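Local coordinates for ferulic acid esterase, AmCE1/Fae1A (Anaeromyces mucronatus, PDB 5CXX), which probably hydrolyses feruloyl esters as a carbohydrate esterase family 1 enzyme of the alpha/beta-hydrolase fold, and binds ferulic acid in its pocket, at residues Cys10-Pro24 against Asp75-Glu88. Residues are numbered along the deposited sequence; the frame is centred on the assembly and turned at random.
Sequences CPDKYRTKQEGVEYP and DDSTLAIPTNLLKE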
ATOM      1  N   CYS A  10      16.198   4.991  -0.459  1.00 22.56           N
ATOM      2  CA  CYS A  10      16.263   4.121  -1.610  1.00 23.47           C
ATOM      3  C   CYS A  10      17.407   4.633  -2.514  1.00 25.43           C
ATOM      4  O   CYS A  10      17.351   5.767  -2.974  1.00 25.39           O
ATOM      5  CB  CYS A  10      14.925   4.188  -2.382  1.00 22.91           C
ATOM      6  SG  CYS A  10      14.984   3.099  -3.885  1.00 23.12           S
ATOM      7  N   PRO A  11      18.416   3.817  -2.775  1.00 24.66           N
ATOM      8  CA  PRO A  11      19.480   4.266  -3.682  1.00 26.04           C
ATOM      9  C   PRO A  11      18.905   4.643  -5.029  1.00 26.46           C
ATOM     10  O   PRO A  11      17.950   4.017  -5.538  1.00 24.34           O
ATOM     11  CB  PRO A  11      20.398   3.049  -3.813  1.00 26.89           C
ATOM     12  CG  PRO A  11      20.129   2.243  -2.574  1.00 28.60           C
ATOM     13  CD  PRO A  11      18.644   2.458  -2.263  1.00 26.42           C
ATOM     14  N   ASP A  12      19.472   5.680  -5.638  1.00 26.93           N
ATOM     15  CA  ASP A  12      18.919   6.100  -6.915  1.00 30.21           C
ATOM     16  C   ASP A  12      18.857   4.986  -7.933  1.00 27.21           C
ATOM     17  O   ASP A  12      17.924   4.922  -8.726  1.00 30.77           O
ATOM     18  CB  ASP A  12      19.726   7.279  -7.486  1.00 41.58           C
ATOM     19  CG  ASP A  12      19.449   8.592  -6.743  1.00 52.97           C
ATOM     20  OD1 ASP A  12      18.404   8.714  -6.045  1.00 56.83           O
ATOM     21  OD2 ASP A  12      20.280   9.512  -6.856  1.00 57.37           O
ATOM     22  N   LYS A  13      19.835   4.082  -7.949  1.00 30.60           N
ATOM     23  CA  LYS A  13      19.812   3.088  -8.981  1.00 31.22           C
ATOM     24  C   LYS A  13      18.676   2.057  -8.881  1.00 35.86           C
ATOM     25  O   LYS A  13      18.383   1.379  -9.873  1.00 38.09           O
ATOM     26  CB  LYS A  13      21.150   2.365  -9.060  1.00 34.89           C
ATOM     27  CG  LYS A  13      21.442   1.547  -7.853  1.00 33.47           C
ATOM     28  CD  LYS A  13      22.805   0.816  -7.986  1.00 52.34           C
ATOM     29  CE  LYS A  13      23.159   0.136  -6.679  1.00 58.60           C
ATOM     30  NZ  LYS A  13      24.407  -0.699  -6.807  1.00 62.90           N
ATOM     31  N   TYR A  14      18.013   1.918  -7.729  1.00 23.25           N
ATOM     32  CA  TYR A  14      16.907   0.996  -7.669  1.00 22.33           C
ATOM     33  C   TYR A  14      15.598   1.705  -8.035  1.00 21.41           C
ATOM     34  O   TYR A  14      14.675   1.053  -8.548  1.00 21.83           O
ATOM     35  CB  TYR A  14      16.774   0.379  -6.259  1.00 22.52           C
ATOM     36  CG  TYR A  14      17.900  -0.558  -6.042  1.00 22.12           C
ATOM     37  CD1 TYR A  14      17.872  -1.812  -6.610  1.00 27.87           C
ATOM     38  CD2 TYR A  14      19.003  -0.167  -5.270  1.00 26.52           C
ATOM     39  CE1 TYR A  14      18.953  -2.665  -6.441  1.00 31.29           C
ATOM     40  CE2 TYR A  14      20.094  -1.028  -5.080  1.00 31.15           C
ATOM     41  CZ  TYR A  14      20.041  -2.249  -5.674  1.00 31.81           C
ATOM     42  OH  TYR A  14      21.127  -3.069  -5.485  1.00 35.36           O
ATOM     43  N   ARG A  15      15.488   3.030  -7.828  1.00 21.12           N
ATOM     44  CA  ARG A  15      14.221   3.699  -8.151  1.00 21.69           C
ATOM     45  C   ARG A  15      14.189   4.319  -9.544  1.00 20.54           C
ATOM     46  O   ARG A  15      13.215   4.961  -9.928  1.00 22.43           O
ATOM     47  CB  ARG A  15      13.888   4.776  -7.112  1.00 23.08           C
ATOM     48  CG  ARG A  15      15.033   5.813  -6.935  1.00 20.33           C
ATOM     49  CD  ARG A  15      14.586   6.864  -5.848  1.00 22.12           C
ATOM     50  NE  ARG A  15      13.506   7.744  -6.361  1.00 22.63           N
ATOM     51  CZ  ARG A  15      13.156   8.879  -5.757  1.00 23.78           C
ATOM     52  NH1 ARG A  15      13.752   9.207  -4.597  1.00 25.11           N
ATOM     53  NH2 ARG A  15      12.207   9.669  -6.280  1.00 23.01           N
ATOM     54  N   THR A  16      15.281   4.124 -10.291  1.00 20.39           N
ATOM     55  CA  THR A  16      15.464   4.665 -11.656  1.00 22.17           C
ATOM     56  C   THR A  16      15.434   3.496 -12.655  1.00 21.02           C
ATOM     57  O   THR A  16      16.062   2.423 -12.402  1.00 21.64           O
ATOM     58  CB  THR A  16      16.841   5.419 -11.726  1.00 26.76           C
ATOM     59  OG1 THR A  16      16.770   6.502 -10.780  1.00 33.24           O
ATOM     60  CG2 THR A  16      17.097   6.015 -13.114  1.00 30.90           C
ATOM     61  N   LYS A  17      14.784   3.704 -13.805  1.00 21.62           N
ATOM     62  CA  LYS A  17      14.909   2.733 -14.889  1.00 20.24           C
ATOM     63  C   LYS A  17      16.322   2.753 -15.451  1.00 23.84           C
ATOM     64  O   LYS A  17      16.845   3.807 -15.785  1.00 27.04           O
ATOM     65  CB  LYS A  17      13.898   3.014 -16.021  1.00 21.24           C
ATOM     66  CG  LYS A  17      12.471   2.743 -15.458  1.00 20.29           C
ATOM     67  CD  LYS A  17      11.471   3.017 -16.630  1.00 21.89           C
ATOM     68  CE  LYS A  17      10.034   2.756 -16.204  1.00 26.74           C
ATOM     69  NZ  LYS A  17       9.091   3.142 -17.366  1.00 30.55           N
ATOM     70  N   GLN A  18      16.956   1.583 -15.475  1.00 20.57           N
ATOM     71  CA  GLN A  18      18.296   1.459 -16.033  1.00 21.39           C
ATOM     72  C   GLN A  18      18.305   1.135 -17.529  1.00 22.16           C
ATOM     73  O   GLN A  18      17.464   0.369 -18.024  1.00 24.38           O
ATOM     74  CB  GLN A  18      19.021   0.328 -15.255  1.00 21.60           C
ATOM     75  CG  GLN A  18      19.005   0.580 -13.734  1.00 23.38           C
ATOM     76  CD  GLN A  18      19.835   1.792 -13.384  1.00 31.65           C
ATOM     77  OE1 GLN A  18      20.962   1.950 -13.882  1.00 38.73           O
ATOM     78  NE2 GLN A  18      19.260   2.706 -12.635  1.00 28.00           N
ATOM     79  N   GLU A  19      19.228   1.736 -18.256  1.00 23.09           N
ATOM     80  CA  GLU A  19      19.280   1.533 -19.712  1.00 23.99           C
ATOM     81  C   GLU A  19      19.541   0.059 -19.997  1.00 24.46           C
ATOM     82  O   GLU A  19      20.395  -0.560 -19.302  1.00 26.24           O
ATOM     83  CB  GLU A  19      20.367   2.401 -20.318  1.00 25.01           C
ATOM     84  CG  GLU A  19      20.262   2.551 -21.859  1.00 25.98           C
ATOM     85  CD  GLU A  19      19.076   3.372 -22.282  1.00 25.59           C
ATOM     86  OE1 GLU A  19      18.508   4.075 -21.397  1.00 24.67           O
ATOM     87  OE2 GLU A  19      18.663   3.326 -23.439  1.00 26.26           O
ATOM     88  N   GLY A  20      18.860  -0.516 -20.987  1.00 24.80           N
ATOM     89  CA  GLY A  20      19.121  -1.922 -21.344  1.00 25.48           C
ATOM     90  C   GLY A  20      18.308  -2.932 -20.499  1.00 24.67           C
ATOM     91  O   GLY A  20      18.400  -4.111 -20.759  1.00 29.58           O
ATOM     92  N   VAL A  21      17.543  -2.494 -19.501  1.00 23.45           N
ATOM     93  CA  VAL A  21      16.703  -3.371 -18.678  1.00 22.69           C
ATOM     94  C   VAL A  21      15.256  -3.173 -19.107  1.00 26.90           C
ATOM     95  O   VAL A  21      14.825  -2.012 -19.256  1.00 24.87           O
ATOM     96  CB  VAL A  21      16.859  -3.046 -17.161  1.00 23.41           C
ATOM     97  CG1 VAL A  21      15.899  -3.894 -16.303  1.00 23.87           C
ATOM     98  CG2 VAL A  21      18.312  -3.213 -16.753  1.00 26.14           C
ATOM     99  N   GLU A  22      14.508  -4.257 -19.317  1.00 25.46           N
ATOM    100  CA  GLU A  22      13.059  -4.140 -19.598  1.00 23.45           C
ATOM    101  C   GLU A  22      12.248  -3.924 -18.347  1.00 24.44           C
ATOM    102  O   GLU A  22      12.470  -4.620 -17.337  1.00 24.09           O
ATOM    103  CB  GLU A  22      12.541  -5.406 -20.291  1.00 30.97           C
ATOM    104  CG  GLU A  22      13.130  -5.615 -21.633  1.00 47.50           C
ATOM    105  CD  GLU A  22      12.294  -6.567 -22.462  1.00 56.88           C
ATOM    106  OE1 GLU A  22      11.948  -7.660 -21.956  1.00 53.94           O
ATOM    107  OE2 GLU A  22      11.978  -6.204 -23.618  1.00 65.73           O
ATOM    108  N   TYR A  23      11.298  -3.000 -18.417  1.00 23.40           N
ATOM    109  CA  TYR A  23      10.371  -2.766 -17.298  1.00 22.48           C
ATOM    110  C   TYR A  23       8.948  -3.116 -17.685  1.00 21.64           C
ATOM    111  O   TYR A  23       8.579  -3.039 -18.855  1.00 23.02           O
ATOM    112  CB  TYR A  23      10.464  -1.278 -16.806  1.00 20.93           C
ATOM    113  CG  TYR A  23      11.825  -1.090 -16.180  1.00 19.86           C
ATOM    114  CD1 TYR A  23      12.038  -1.382 -14.806  1.00 20.31           C
ATOM    115  CD2 TYR A  23      12.906  -0.685 -16.960  1.00 20.65           C
ATOM    116  CE1 TYR A  23      13.342  -1.291 -14.224  1.00 21.71           C
ATOM    117  CE2 TYR A  23      14.195  -0.596 -16.422  1.00 20.44           C
ATOM    118  CZ  TYR A  23      14.413  -0.890 -15.062  1.00 19.81           C
ATOM    119  OH  TYR A  23      15.707  -0.798 -14.594  1.00 22.68           O
ATOM    120  N   PRO A  24       8.109  -3.460 -16.691  1.00 21.43           N
ATOM    121  CA  PRO A  24       6.715  -3.753 -17.011  1.00 22.96           C
ATOM    122  C   PRO A  24       5.968  -2.478 -17.313  1.00 23.58           C
ATOM    123  O   PRO A  24       6.463  -1.383 -17.031  1.00 23.54           O
ATOM    124  CB  PRO A  24       6.132  -4.340 -15.744  1.00 24.56           C
ATOM    125  CG  PRO A  24       7.069  -3.915 -14.677  1.00 26.82           C
ATOM    126  CD  PRO A  24       8.424  -3.649 -15.264  1.00 21.93           C
ATOM    127  N   ASP A  75       6.175   8.819 -10.472  1.00 18.97           N
ATOM    128  CA  ASP A  75       7.619   8.708 -10.268  1.00 18.91           C
ATOM    129  C   ASP A  75       7.960   7.270 -10.673  1.00 19.29           C
ATOM    130  O   ASP A  75       7.158   6.363 -10.396  1.00 18.88           O
ATOM    131  CB  ASP A  75       7.984   8.962  -8.770  1.00 17.87           C
ATOM    132  CG  ASP A  75       9.413   8.637  -8.455  1.00 21.64           C
ATOM    133  OD1 ASP A  75       9.666   7.499  -8.051  1.00 21.05           O
ATOM    134  OD2 ASP A  75      10.271   9.537  -8.559  1.00 24.52           O
ATOM    135  N   ASP A  76       9.121   7.055 -11.255  1.00 19.44           N
ATOM    136  CA  ASP A  76       9.445   5.706 -11.788  1.00 18.81           C
ATOM    137  C   ASP A  76       9.757   4.679 -10.685  1.00 22.18           C
ATOM    138  O   ASP A  76       9.965   3.507 -11.021  1.00 21.26           O
ATOM    139  CB  ASP A  76      10.637   5.807 -12.758  1.00 19.48           C
ATOM    140  CG  ASP A  76      10.225   6.240 -14.132  1.00 24.95           C
ATOM    141  OD1 ASP A  76       9.005   6.429 -14.402  1.00 25.11           O
ATOM    142  OD2 ASP A  76      11.121   6.365 -15.011  1.00 23.78           O
ATOM    143  N   SER A  77       9.781   5.054  -9.391  1.00 19.65           N
ATOM    144  CA  SER A  77      10.103   4.050  -8.380  1.00 19.14           C
ATOM    145  C   SER A  77       9.139   2.876  -8.398  1.00 20.41           C
ATOM    146  O   SER A  77       9.568   1.774  -8.118  1.00 19.04           O
ATOM    147  CB  SER A  77      10.122   4.664  -6.961  1.00 19.52           C
ATOM    148  OG  SER A  77       8.877   5.313  -6.702  1.00 19.71           O
ATOM    149  N   THR A  78       7.857   3.093  -8.696  1.00 18.79           N
ATOM    150  CA  THR A  78       6.893   1.995  -8.569  1.00 19.37           C
ATOM    151  C   THR A  78       7.219   0.887  -9.554  1.00 18.59           C
ATOM    152  O   THR A  78       7.204  -0.319  -9.215  1.00 19.85           O
ATOM    153  CB  THR A  78       5.461   2.540  -8.801  1.00 18.45           C
ATOM    154  OG1 THR A  78       5.203   3.509  -7.763  1.00 18.56           O
ATOM    155  CG2 THR A  78       4.356   1.441  -8.760  1.00 20.37           C
ATOM    156  N   LEU A  79       7.431   1.285 -10.810  1.00 18.52           N
ATOM    157  CA  LEU A  79       7.795   0.296 -11.842  1.00 18.58           C
ATOM    158  C   LEU A  79       9.239  -0.152 -11.747  1.00 22.74           C
ATOM    159  O   LEU A  79       9.545  -1.281 -12.160  1.00 22.22           O
ATOM    160  CB  LEU A  79       7.575   0.889 -13.258  1.00 20.18           C
ATOM    161  CG  LEU A  79       6.134   1.231 -13.601  1.00 22.10           C
ATOM    162  CD1 LEU A  79       6.093   1.974 -14.969  1.00 23.00           C
ATOM    163  CD2 LEU A  79       5.253  -0.043 -13.622  1.00 25.62           C
ATOM    164  N   ALA A  80      10.147   0.696 -11.271  1.00 19.43           N
ATOM    165  CA  ALA A  80      11.577   0.313 -11.361  1.00 20.02           C
ATOM    166  C   ALA A  80      12.025  -0.579 -10.213  1.00 19.55           C
ATOM    167  O   ALA A  80      12.836  -1.484 -10.421  1.00 20.84           O
ATOM    168  CB  ALA A  80      12.477   1.556 -11.407  1.00 20.85           C
ATOM    169  N   ILE A  81      11.544  -0.313  -9.008  1.00 18.09           N
ATOM    170  CA  ILE A  81      12.087  -1.014  -7.836  1.00 18.93           C
ATOM    171  C   ILE A  81      11.920  -2.544  -7.873  1.00 19.99           C
ATOM    172  O   ILE A  81      12.917  -3.273  -7.653  1.00 20.62           O
ATOM    173  CB  ILE A  81      11.453  -0.419  -6.536  1.00 19.76           C
ATOM    174  CG1 ILE A  81      12.189   0.900  -6.186  1.00 20.44           C
ATOM    175  CG2 ILE A  81      11.537  -1.439  -5.353  1.00 19.06           C
ATOM    176  CD1 ILE A  81      11.503   1.709  -5.020  1.00 20.27           C
ATOM    177  N   PRO A  82      10.708  -3.052  -8.194  1.00 19.61           N
ATOM    178  CA  PRO A  82      10.622  -4.537  -8.135  1.00 22.15           C
ATOM    179  C   PRO A  82      11.455  -5.205  -9.221  1.00 20.97           C
ATOM    180  O   PRO A  82      12.082  -6.241  -8.936  1.00 21.20           O
ATOM    181  CB  PRO A  82       9.120  -4.825  -8.337  1.00 21.23           C
ATOM    182  CG  PRO A  82       8.428  -3.522  -7.868  1.00 21.77           C
ATOM    183  CD  PRO A  82       9.374  -2.391  -8.332  1.00 19.32           C
ATOM    184  N   THR A  83      11.535  -4.620 -10.419  1.00 21.16           N
ATOM    185  CA  THR A  83      12.409  -5.176 -11.479  1.00 22.12           C
ATOM    186  C   THR A  83      13.882  -5.096 -11.119  1.00 20.73           C
ATOM    187  O   THR A  83      14.640  -6.033 -11.303  1.00 23.79           O
ATOM    188  CB  THR A  83      12.119  -4.432 -12.817  1.00 22.05           C
ATOM    189  OG1 THR A  83      10.837  -4.866 -13.248  1.00 24.98           O
ATOM    190  CG2 THR A  83      13.186  -4.762 -13.902  1.00 24.33           C
ATOM    191  N   ASN A  84      14.287  -3.946 -10.599  1.00 21.57           N
ATOM    192  CA  ASN A  84      15.698  -3.757 -10.297  1.00 22.25           C
ATOM    193  C   ASN A  84      16.113  -4.677  -9.151  1.00 23.74           C
ATOM    194  O   ASN A  84      17.246  -5.173  -9.160  1.00 26.25           O
ATOM    195  CB  ASN A  84      15.981  -2.284  -9.965  1.00 21.86           C
ATOM    196  CG  ASN A  84      15.979  -1.413 -11.230  1.00 22.72           C
ATOM    197  OD1 ASN A  84      16.260  -1.920 -12.346  1.00 23.14           O
ATOM    198  ND2 ASN A  84      15.714  -0.113 -11.075  1.00 21.94           N
ATOM    199  N   LEU A  85      15.210  -4.904  -8.189  1.00 21.71           N
ATOM    200  CA  LEU A  85      15.528  -5.896  -7.131  1.00 21.28           C
ATOM    201  C   LEU A  85      15.524  -7.301  -7.697  1.00 25.46           C
ATOM    202  O   LEU A  85      16.384  -8.134  -7.331  1.00 27.02           O
ATOM    203  CB  LEU A  85      14.541  -5.782  -5.958  1.00 21.00           C
ATOM    204  CG  LEU A  85      14.693  -4.540  -5.077  1.00 23.15           C
ATOM    205  CD1 LEU A  85      13.454  -4.343  -4.142  1.00 22.06           C
ATOM    206  CD2 LEU A  85      16.028  -4.633  -4.265  1.00 24.01           C
ATOM    207  N   LEU A  86      14.563  -7.591  -8.576  1.00 23.73           N
ATOM    208  CA  LEU A  86      14.497  -8.946  -9.177  1.00 24.99           C
ATOM    209  C   LEU A  86      15.799  -9.316  -9.881  1.00 29.22           C
ATOM    210  O   LEU A  86      16.298 -10.465  -9.814  1.00 30.09           O
ATOM    211  CB  LEU A  86      13.286  -8.990 -10.158  1.00 23.74           C
ATOM    212  CG  LEU A  86      13.250 -10.256 -11.030  1.00 27.09           C
ATOM    213  CD1 LEU A  86      13.018 -11.488 -10.146  1.00 29.76           C
ATOM    214  CD2 LEU A  86      12.071 -10.053 -12.018  1.00 27.64           C
ATOM    215  N   LYS A  87      16.359  -8.346 -10.582  1.00 28.55           N
ATOM    216  CA  LYS A  87      17.578  -8.572 -11.391  1.00 31.68           C
ATOM    217  C   LYS A  87      18.765  -8.942 -10.501  1.00 32.60           C
ATOM    218  O   LYS A  87      19.712  -9.585 -10.970  1.00 34.63           O
ATOM    219  CB  LYS A  87      17.906  -7.319 -12.228  1.00 32.14           C
ATOM    220  CG  LYS A  87      17.229  -7.191 -13.615  1.00 46.97           C
ATOM    221  CD  LYS A  87      16.897  -8.542 -14.314  1.00 68.03           C
ATOM    222  CE  LYS A  87      16.608  -8.433 -15.851  1.00 67.90           C
ATOM    223  NZ  LYS A  87      17.474  -7.524 -16.689  1.00 68.38           N
ATOM    224  N   GLU A  88      18.709  -8.563  -9.222  1.00 31.48           N
ATOM    225  CA  GLU A  88      19.750  -8.903  -8.254  1.00 31.26           C
ATOM    226  C   GLU A  88      19.348 -10.090  -7.368  1.00 31.65           C
ATOM    227  O   GLU A  88      20.081 -10.487  -6.431  1.00 34.09           O
ATOM    228  CB  GLU A  88      20.081  -7.694  -7.419  1.00 35.71           C
ATOM    229  CG  GLU A  88      20.694  -6.598  -8.247  1.00 42.51           C
ATOM    230  CD  GLU A  88      21.138  -5.442  -7.420  1.00 45.33           C
ATOM    231  OE1 GLU A  88      20.939  -5.488  -6.195  1.00 50.83           O
ATOM    232  OE2 GLU A  88      21.684  -4.486  -7.988  1.00 50.09           O
TER
HETATM  233  O   HOH W   1      12.410   7.397  -8.964  1.00 24.70           O
HETATM  234  O   HOH W   2      13.682   6.310 -14.412  1.00 24.05           O
HETATM  235  O   HOH W   3       7.777   5.449 -16.906  1.00 52.90           O
HETATM  236  O   HOH W   4      15.823  -6.840 -19.012  1.00 35.06           O
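N84 grips the N-terminal arm, 10-24, where it wraps over helix 77-87 of the alpha/beta-hydrolase fold. Its ND2 gives both hydrogens to backbone carbonyls: to Y14 O at 3.0 Å, nearly straight at 167°, and to T16 O at 2.9 Å, more bent. Its OD1 takes the hydroxyl of Y23 (OH to OD1, 2.6 Å) in the carbonyl plane, on a lone pair. Every polar atom of this buried amide is thus used, which fixes its flip. Y23 OH in turn accepts from Q18 N, and K17 CG lies over the centre of the Y23 ring. T83 CG2 touches Y23 CE1 at 3.5 Å, while A80 CB packs against the R15-T16 backbone. At the helix C-terminal end, Y14 OH donates to E88 OE1 on the syn side (2.5 Å); R90 forms a salt bridge with the same oxygen. At the other end, R15 NH2 makes a salt bridge to D75 OD2 (3.0 Å) from above the carboxylate plane, and NH1 bonds to N256. With chi1 at 55°, R15 CG is tucked between the two backbone arms, and the chi3 bend turns the guanidinium toward D75. D75 OD1 caps S77 N at 2.8 Å and also accepts from S77 OG.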